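Long-range contacts in uncharacterized N-acetyltransferase D2E76_00625 (Mycobacteroides abscessus, PDB 6YCA), which probably transfers acetyl groups from acetyl coenzyme A to amines as a GCN5-related N-acetyltransferase, although it is unable to modify aminoglycosides: residues A[220-225]-A[233-238]; A[226-231]-A[256-261]. All coordinates share one frame; numbering follows the deposited sequence.

Interactions 1 and 2 sit at two ends of one beta hairpin, strands 222-226 and 229-235, inside the second GNAT domain of the chain, with their centres about 18 Å apart. The segments interleave along the sequence: 220-225, 226-231, 233-238, then 256-261. Interaction 1 pairs the hairpin strands at the end away from the turn, whereas interaction 2 sets the turn itself against the junction between strand 248-256 and helix 259-270. The two meet directly where Val224 O probably accepts a hydrogen bond from Val231 N. Interaction 1 holds the hairpin strands together and interaction 2 ties its turn to the strand and helix that follow; each lies close to a different neighbouring subunit.

Interaction 1: residues A[220-225]-A[233-238]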
ATOM      1  N   LYS A 220      17.613 -20.348 -11.183  1.00 40.50           N
ATOM      2  CA  LYS A 220      17.337 -21.400 -12.145  1.00 34.77           C
ATOM      3  C   LYS A 220      16.033 -22.103 -11.797  1.00 38.02           C
ATOM      4  O   LYS A 220      15.684 -22.230 -10.618  1.00 42.69           O
ATOM      5  CB  LYS A 220      18.478 -22.414 -12.151  1.00 29.91           C
ATOM      6  CG  LYS A 220      19.809 -21.806 -12.568  1.00 32.82           C
ATOM      7  CD  LYS A 220      19.683 -21.135 -13.933  1.00 31.06           C
ATOM      8  CE  LYS A 220      20.836 -20.209 -14.221  1.00 29.30           C
ATOM      9  NZ  LYS A 220      20.585 -19.449 -15.471  1.00 29.31           N
ATOM     10  N   PRO A 221      15.288 -22.562 -12.797  1.00 33.62           N
ATOM     11  CA  PRO A 221      13.976 -23.151 -12.526  1.00 28.18           C
ATOM     12  C   PRO A 221      14.078 -24.624 -12.173  1.00 25.23           C
ATOM     13  O   PRO A 221      14.906 -25.373 -12.693  1.00 27.15           O
ATOM     14  CB  PRO A 221      13.246 -22.980 -13.867  1.00 24.63           C
ATOM     15  CG  PRO A 221      14.336 -22.915 -14.911  1.00 22.81           C
ATOM     16  CD  PRO A 221      15.658 -22.670 -14.220  1.00 27.91           C
ATOM     17  N   TYR A 222      13.205 -25.037 -11.265  1.00 20.89           N
ATOM     18  CA  TYR A 222      13.051 -26.450 -10.982  1.00 27.36           C
ATOM     19  C   TYR A 222      12.219 -27.079 -12.088  1.00 30.11           C
ATOM     20  O   TYR A 222      11.293 -26.460 -12.617  1.00 29.76           O
ATOM     21  CB  TYR A 222      12.364 -26.642  -9.633  1.00 30.00           C
ATOM     22  CG  TYR A 222      13.202 -26.155  -8.476  1.00 31.39           C
ATOM     23  CD1 TYR A 222      14.327 -26.853  -8.071  1.00 27.92           C
ATOM     24  CD2 TYR A 222      12.873 -24.988  -7.798  1.00 28.63           C
ATOM     25  CE1 TYR A 222      15.101 -26.405  -7.023  1.00 23.03           C
ATOM     26  CE2 TYR A 222      13.643 -24.537  -6.745  1.00 23.20           C
ATOM     27  CZ  TYR A 222      14.753 -25.252  -6.364  1.00 22.99           C
ATOM     28  OH  TYR A 222      15.524 -24.814  -5.320  1.00 25.88           O
ATOM     29  N   VAL A 223      12.578 -28.302 -12.464  1.00 33.10           N
ATOM     30  CA  VAL A 223      11.862 -29.047 -13.491  1.00 32.58           C
ATOM     31  C   VAL A 223      11.513 -30.401 -12.899  1.00 31.23           C
ATOM     32  O   VAL A 223      12.404 -31.220 -12.635  1.00 31.09           O
ATOM     33  CB  VAL A 223      12.666 -29.205 -14.787  1.00 29.53           C
ATOM     34  CG1 VAL A 223      11.831 -29.944 -15.825  1.00 26.58           C
ATOM     35  CG2 VAL A 223      13.094 -27.855 -15.317  1.00 26.92           C
ATOM     36  N   VAL A 224      10.226 -30.633 -12.690  1.00 28.57           N
ATOM     37  CA  VAL A 224       9.713 -31.884 -12.157  1.00 27.27           C
ATOM     38  C   VAL A 224       8.907 -32.565 -13.248  1.00 28.03           C
ATOM     39  O   VAL A 224       8.115 -31.922 -13.946  1.00 29.06           O
ATOM     40  CB  VAL A 224       8.873 -31.626 -10.893  1.00 25.85           C
ATOM     41  CG1 VAL A 224       8.105 -32.868 -10.496  1.00 26.97           C
ATOM     42  CG2 VAL A 224       9.787 -31.166  -9.764  1.00 21.26           C
ATOM     43  N   THR A 225       9.123 -33.862 -13.407  1.00 27.92           N
ATOM     44  CA  THR A 225       8.575 -34.602 -14.524  1.00 25.41           C
ATOM     45  C   THR A 225       7.615 -35.682 -14.041  1.00 28.62           C
ATOM     46  O   THR A 225       7.652 -36.119 -12.886  1.00 30.26           O
ATOM     47  CB  THR A 225       9.705 -35.234 -15.351  1.00 22.18           C
ATOM     48  OG1 THR A 225       9.167 -35.794 -16.552  1.00 32.09           O
ATOM     49  CG2 THR A 225      10.387 -36.328 -14.565  1.00 22.34           C
ATOM     50  N   TYR A 233       8.897 -24.550 -12.136  1.00 18.06           N
ATOM     51  CA  TYR A 233       8.552 -23.540 -11.142  1.00 18.54           C
ATOM     52  C   TYR A 233       9.810 -22.884 -10.590  1.00 18.95           C
ATOM     53  O   TYR A 233      10.875 -23.503 -10.522  1.00 21.54           O
ATOM     54  CB  TYR A 233       7.662 -24.092 -10.018  1.00 18.64           C
ATOM     55  CG  TYR A 233       8.209 -25.303  -9.296  1.00 18.08           C
ATOM     56  CD1 TYR A 233       7.975 -26.588  -9.776  1.00 17.96           C
ATOM     57  CD2 TYR A 233       8.953 -25.164  -8.133  1.00 18.69           C
ATOM     58  CE1 TYR A 233       8.468 -27.701  -9.111  1.00 19.73           C
ATOM     59  CE2 TYR A 233       9.448 -26.267  -7.463  1.00 19.12           C
ATOM     60  CZ  TYR A 233       9.206 -27.532  -7.956  1.00 21.00           C
ATOM     61  OH  TYR A 233       9.703 -28.628  -7.289  1.00 22.59           O
ATOM     62  N   ARG A 234       9.669 -21.622 -10.182  1.00 19.74           N
ATOM     63  CA  ARG A 234      10.785 -20.811  -9.723  1.00 24.18           C
ATOM     64  C   ARG A 234      10.441 -20.108  -8.416  1.00 26.83           C
ATOM     65  O   ARG A 234       9.340 -19.563  -8.273  1.00 31.09           O
ATOM     66  CB  ARG A 234      11.105 -19.751 -10.787  1.00 30.48           C
ATOM     67  CG  ARG A 234      12.561 -19.320 -10.837  1.00 40.67           C
ATOM     68  CD  ARG A 234      12.827 -18.442 -12.055  1.00 45.95           C
ATOM     69  NE  ARG A 234      12.713 -19.217 -13.291  1.00 46.57           N
ATOM     70  CZ  ARG A 234      13.177 -18.828 -14.476  1.00 44.67           C
ATOM     71  NH1 ARG A 234      13.023 -19.609 -15.536  1.00 42.99           N
ATOM     72  NH2 ARG A 234      13.801 -17.663 -14.606  1.00 44.74           N
ATOM     73  N   PRO A 235      11.365 -20.081  -7.456  1.00 25.56           N
ATOM     74  CA  PRO A 235      11.130 -19.311  -6.229  1.00 23.64           C
ATOM     75  C   PRO A 235      11.258 -17.821  -6.512  1.00 26.19           C
ATOM     76  O   PRO A 235      12.040 -17.391  -7.366  1.00 26.17           O
ATOM     77  CB  PRO A 235      12.236 -19.801  -5.286  1.00 23.03           C
ATOM     78  CG  PRO A 235      13.331 -20.235  -6.193  1.00 23.71           C
ATOM     79  CD  PRO A 235      12.654 -20.797  -7.423  1.00 23.00           C
ATOM     80  N   GLN A 236      10.482 -17.023  -5.775  1.00 29.40           N
ATOM     81  CA  GLN A 236      10.463 -15.582  -6.004  1.00 32.33           C
ATOM     82  C   GLN A 236      11.509 -14.802  -5.219  1.00 39.51           C
ATOM     83  O   GLN A 236      12.664 -14.701  -5.643  1.00 51.72           O
ATOM     84  CB  GLN A 236       9.062 -15.027  -5.748  1.00 32.47           C
ATOM     85  CG  GLN A 236       8.010 -15.598  -6.675  1.00 30.86           C
ATOM     86  CD  GLN A 236       8.236 -15.182  -8.113  1.00 37.61           C
ATOM     87  OE1 GLN A 236       8.714 -15.965  -8.936  1.00 38.49           O
ATOM     88  NE2 GLN A 236       7.891 -13.940  -8.423  1.00 44.99           N
ATOM     89  N   ASP A 237      11.112 -14.205  -4.101  1.00 38.17           N
ATOM     90  CA  ASP A 237      11.991 -13.289  -3.375  1.00 41.30           C
ATOM     91  C   ASP A 237      12.984 -14.092  -2.535  1.00 44.07           C
ATOM     92  O   ASP A 237      12.899 -14.182  -1.308  1.00 54.22           O
ATOM     93  CB  ASP A 237      11.176 -12.301  -2.554  1.00 44.36           C
ATOM     94  CG  ASP A 237      10.188 -11.526  -3.402  1.00 46.90           C
ATOM     95  OD1 ASP A 237      10.617 -10.925  -4.410  1.00 48.40           O
ATOM     96  OD2 ASP A 237       8.984 -11.529  -3.072  1.00 49.49           O
ATOM     97  N   THR A 238      13.962 -14.671  -3.236  1.00 36.35           N
ATOM     98  CA  THR A 238      14.914 -15.569  -2.595  1.00 33.30           C
ATOM     99  C   THR A 238      15.786 -14.835  -1.586  1.00 33.30           C
ATOM    100  O   THR A 238      16.299 -15.455  -0.645  1.00 31.82           O
ATOM    101  CB  THR A 238      15.783 -16.242  -3.653  1.00 32.32           C
ATOM    102  OG1 THR A 238      16.566 -15.247  -4.321  1.00 45.49           O
ATOM    103  CG2 THR A 238      14.915 -16.968  -4.672  1.00 26.30           C
TER
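Tyr222 and Tyr233 form an antiparallel hydrogen-bonded pair, CA to CA 5.4 Å, with Tyr222 N giving to Tyr233 O (2.9 Å) and Tyr233 N giving to Tyr222 O (3.1 Å). Both side chains leave the same sheet face. The Tyr233 CG sits between its backbone N and carbonyl carbon (chi1 55°), which swings the ring back over the opposing strand, where Tyr222 CB lies over one face, 3.8 Å from the Tyr233 ring centroid. Tyr222 CB makes a CH-pi contact with that face; the two rings themselves meet obliquely, their planes at 33°. At the rim of the Tyr233 ring, Val224 CG2 comes in near the ring plane, 3.8 Å from Tyr233 CE1. Beyond, Tyr222 CE2 meets Pro235 CD at 3.9 Å. Near the start of the strand, Pro221 CG lies alongside the guanidinium of Arg234, 3.6 Å from Arg234 NH1, while Arg234 NH2 is salt-bridged to Asp217. Tyr222 OH bonds to Val47 O of the second subunit and Tyr233 OH to Arg44 NH2 of the same subunit; Tyr233 OH also bonds to His268 in its own chain. The arrangement is that of a beta hairpin whose tyrosine-bearing face meets a neighbouring subunit.

Interaction 2: residues A[226-231]-A[256-261]; sequences HPDGYV and AHSDEA
A type I beta turn from His226 to Gly229 closes the hairpin of strands 222-226 and 229-235, and here it docks on the link between strand 248-256 and helix 259-270. Ala261, in the first turn of that helix, lies against the imidazole of His226: Ala261 CA is over the centre of one ring face, 3.7 Å from the centroid, a CH-pi contact, while Pro227 CD lies over the opposite face, toward its rim. The ring is turned there with CG anti to the backbone N (chi1 -176°), and His226 ND1 accepts from Asp228 N at 2.9 Å, the donor tilted 19° from the ring plane. Between turn and junction, His257 N donates to Asp228 O (3.0 Å) in a nearly straight bond, 169° at the hydrogen. Ala261 CB approaches the same oxygen, Asp228 O, at 3.4 Å. Beside them Asp228 CB packs on Ser258 CB, 3.9 Å away, and Gly229 pairs with Ala256 as an antiparallel non-hydrogen-bonded pair, CA to CA 4.3 Å. Ser258 is the N-cap of the helix, its OG accepting a weak bond from Glu260 N. Asp228 OD1 is also salt-bridged to Arg193, and His257 NE2 bonds to Ile190 O. Backbone bonds between His226 and Gly229 close the turn, and Asp228 N braces it through His226 ND1, which implies that this nitrogen carries no proton, the hydrogen, in a neutral ring, being on NE2.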
ATOM      1  N   HIS A 226       6.752 -36.098 -14.959  1.00 31.05           N
ATOM      2  CA  HIS A 226       5.841 -37.225 -14.869  1.00 30.44           C
ATOM      3  C   HIS A 226       5.952 -37.989 -16.179  1.00 35.09           C
ATOM      4  O   HIS A 226       6.375 -37.418 -17.188  1.00 45.33           O
ATOM      5  CB  HIS A 226       4.398 -36.726 -14.698  1.00 20.76           C
ATOM      6  CG  HIS A 226       3.395 -37.821 -14.499  1.00 22.31           C
ATOM      7  ND1 HIS A 226       2.766 -38.454 -15.551  1.00 23.76           N
ATOM      8  CD2 HIS A 226       2.914 -38.400 -13.374  1.00 23.16           C
ATOM      9  CE1 HIS A 226       1.947 -39.377 -15.083  1.00 22.72           C
ATOM     10  NE2 HIS A 226       2.013 -39.361 -13.765  1.00 23.95           N
ATOM     11  N   PRO A 227       5.643 -39.294 -16.190  1.00 28.55           N
ATOM     12  CA  PRO A 227       5.659 -40.028 -17.463  1.00 24.04           C
ATOM     13  C   PRO A 227       4.845 -39.374 -18.575  1.00 23.63           C
ATOM     14  O   PRO A 227       5.123 -39.603 -19.755  1.00 25.21           O
ATOM     15  CB  PRO A 227       5.096 -41.398 -17.076  1.00 25.11           C
ATOM     16  CG  PRO A 227       5.563 -41.588 -15.679  1.00 25.06           C
ATOM     17  CD  PRO A 227       5.557 -40.212 -15.038  1.00 27.40           C
ATOM     18  N   ASP A 228       3.861 -38.540 -18.228  1.00 22.70           N
ATOM     19  CA  ASP A 228       3.005 -37.910 -19.227  1.00 22.38           C
ATOM     20  C   ASP A 228       2.922 -36.395 -19.055  1.00 27.40           C
ATOM     21  O   ASP A 228       1.906 -35.785 -19.402  1.00 34.76           O
ATOM     22  CB  ASP A 228       1.611 -38.535 -19.238  1.00 22.86           C
ATOM     23  CG  ASP A 228       1.624 -39.985 -19.690  1.00 24.30           C
ATOM     24  OD1 ASP A 228       2.307 -40.291 -20.685  1.00 34.30           O
ATOM     25  OD2 ASP A 228       0.950 -40.822 -19.056  1.00 32.38           O
ATOM     26  N   GLY A 229       3.975 -35.767 -18.547  1.00 21.14           N
ATOM     27  CA  GLY A 229       3.987 -34.320 -18.435  1.00 19.74           C
ATOM     28  C   GLY A 229       5.125 -33.843 -17.559  1.00 23.24           C
ATOM     29  O   GLY A 229       5.923 -34.634 -17.049  1.00 33.26           O
ATOM     30  N   TYR A 230       5.178 -32.523 -17.381  1.00 18.79           N
ATOM     31  CA  TYR A 230       6.203 -31.903 -16.549  1.00 24.96           C
ATOM     32  C   TYR A 230       5.678 -30.594 -15.970  1.00 19.99           C
ATOM     33  O   TYR A 230       4.603 -30.111 -16.338  1.00 17.46           O
ATOM     34  CB  TYR A 230       7.515 -31.668 -17.322  1.00 19.14           C
ATOM     35  CG  TYR A 230       7.433 -30.607 -18.401  1.00 18.89           C
ATOM     36  CD1 TYR A 230       7.597 -29.262 -18.094  1.00 21.98           C
ATOM     37  CD2 TYR A 230       7.221 -30.949 -19.732  1.00 23.17           C
ATOM     38  CE1 TYR A 230       7.527 -28.286 -19.072  1.00 31.59           C
ATOM     39  CE2 TYR A 230       7.154 -29.977 -20.723  1.00 29.03           C
ATOM     40  CZ  TYR A 230       7.309 -28.647 -20.386  1.00 31.74           C
ATOM     41  OH  TYR A 230       7.247 -27.666 -21.355  1.00 26.62           O
ATOM     42  N   VAL A 231       6.462 -30.012 -15.063  1.00 18.50           N
ATOM     43  CA  VAL A 231       6.124 -28.724 -14.464  1.00 19.05           C
ATOM     44  C   VAL A 231       7.411 -27.983 -14.118  1.00 20.49           C
ATOM     45  O   VAL A 231       8.329 -28.558 -13.528  1.00 21.57           O
ATOM     46  CB  VAL A 231       5.203 -28.867 -13.231  1.00 17.06           C
ATOM     47  CG1 VAL A 231       5.831 -29.757 -12.184  1.00 17.53           C
ATOM     48  CG2 VAL A 231       4.884 -27.510 -12.649  1.00 17.48           C
ATOM     49  N   ALA A 256       0.540 -31.243 -19.219  1.00 29.12           N
ATOM     50  CA  ALA A 256       0.035 -32.530 -18.746  1.00 31.44           C
ATOM     51  C   ALA A 256      -0.855 -33.126 -19.825  1.00 35.30           C
ATOM     52  O   ALA A 256      -1.929 -32.586 -20.109  1.00 38.93           O
ATOM     53  CB  ALA A 256      -0.742 -32.366 -17.441  1.00 29.31           C
ATOM     54  N   HIS A 257      -0.423 -34.250 -20.398  1.00 31.25           N
ATOM     55  CA  HIS A 257      -1.131 -34.919 -21.482  1.00 24.49           C
ATOM     56  C   HIS A 257      -2.088 -35.985 -20.985  1.00 24.27           C
ATOM     57  O   HIS A 257      -2.646 -36.732 -21.796  1.00 32.20           O
ATOM     58  CB  HIS A 257      -0.138 -35.544 -22.461  1.00 28.63           C
ATOM     59  CG  HIS A 257       0.928 -34.601 -22.919  1.00 41.37           C
ATOM     60  ND1 HIS A 257       0.648 -33.435 -23.601  1.00 44.73           N
ATOM     61  CD2 HIS A 257       2.275 -34.657 -22.803  1.00 44.90           C
ATOM     62  CE1 HIS A 257       1.778 -32.810 -23.876  1.00 45.23           C
ATOM     63  NE2 HIS A 257       2.780 -33.530 -23.406  1.00 46.04           N
ATOM     64  N   SER A 258      -2.291 -36.068 -19.675  1.00 21.29           N
ATOM     65  CA  SER A 258      -3.123 -37.091 -19.074  1.00 22.15           C
ATOM     66  C   SER A 258      -3.724 -36.510 -17.806  1.00 26.21           C
ATOM     67  O   SER A 258      -3.134 -35.628 -17.178  1.00 35.31           O
ATOM     68  CB  SER A 258      -2.257 -38.304 -18.723  1.00 25.69           C
ATOM     69  OG  SER A 258      -2.954 -39.233 -17.922  1.00 34.19           O
ATOM     70  N   ASP A 259      -4.914 -36.995 -17.442  1.00 27.79           N
ATOM     71  CA  ASP A 259      -5.518 -36.563 -16.184  1.00 33.91           C
ATOM     72  C   ASP A 259      -4.634 -36.933 -14.999  1.00 31.91           C
ATOM     73  O   ASP A 259      -4.487 -36.149 -14.053  1.00 28.47           O
ATOM     74  CB  ASP A 259      -6.923 -37.148 -16.031  1.00 39.56           C
ATOM     75  CG  ASP A 259      -7.935 -36.494 -16.958  1.00 37.72           C
ATOM     76  OD1 ASP A 259      -7.615 -35.440 -17.546  1.00 34.51           O
ATOM     77  OD2 ASP A 259      -9.050 -37.041 -17.104  1.00 38.46           O
ATOM     78  N   GLU A 260      -4.025 -38.121 -15.042  1.00 29.75           N
ATOM     79  CA  GLU A 260      -3.134 -38.539 -13.965  1.00 24.94           C
ATOM     80  C   GLU A 260      -1.905 -37.644 -13.889  1.00 21.54           C
ATOM     81  O   GLU A 260      -1.466 -37.275 -12.794  1.00 21.62           O
ATOM     82  CB  GLU A 260      -2.744 -40.009 -14.132  1.00 29.99           C
ATOM     83  CG  GLU A 260      -3.883 -41.003 -13.903  1.00 44.11           C
ATOM     84  CD  GLU A 260      -4.931 -41.018 -15.019  1.00 54.68           C
ATOM     85  OE1 GLU A 260      -4.647 -40.519 -16.131  1.00 54.71           O
ATOM     86  OE2 GLU A 260      -6.046 -41.536 -14.775  1.00 56.97           O
ATOM     87  N   ALA A 261      -1.357 -37.256 -15.041  1.00 21.22           N
ATOM     88  CA  ALA A 261      -0.213 -36.351 -15.035  1.00 20.38           C
ATOM     89  C   ALA A 261      -0.585 -35.001 -14.433  1.00 22.59           C
ATOM     90  O   ALA A 261       0.211 -34.404 -13.700  1.00 26.53           O
ATOM     91  CB  ALA A 261       0.321 -36.174 -16.455  1.00 20.40           C
TER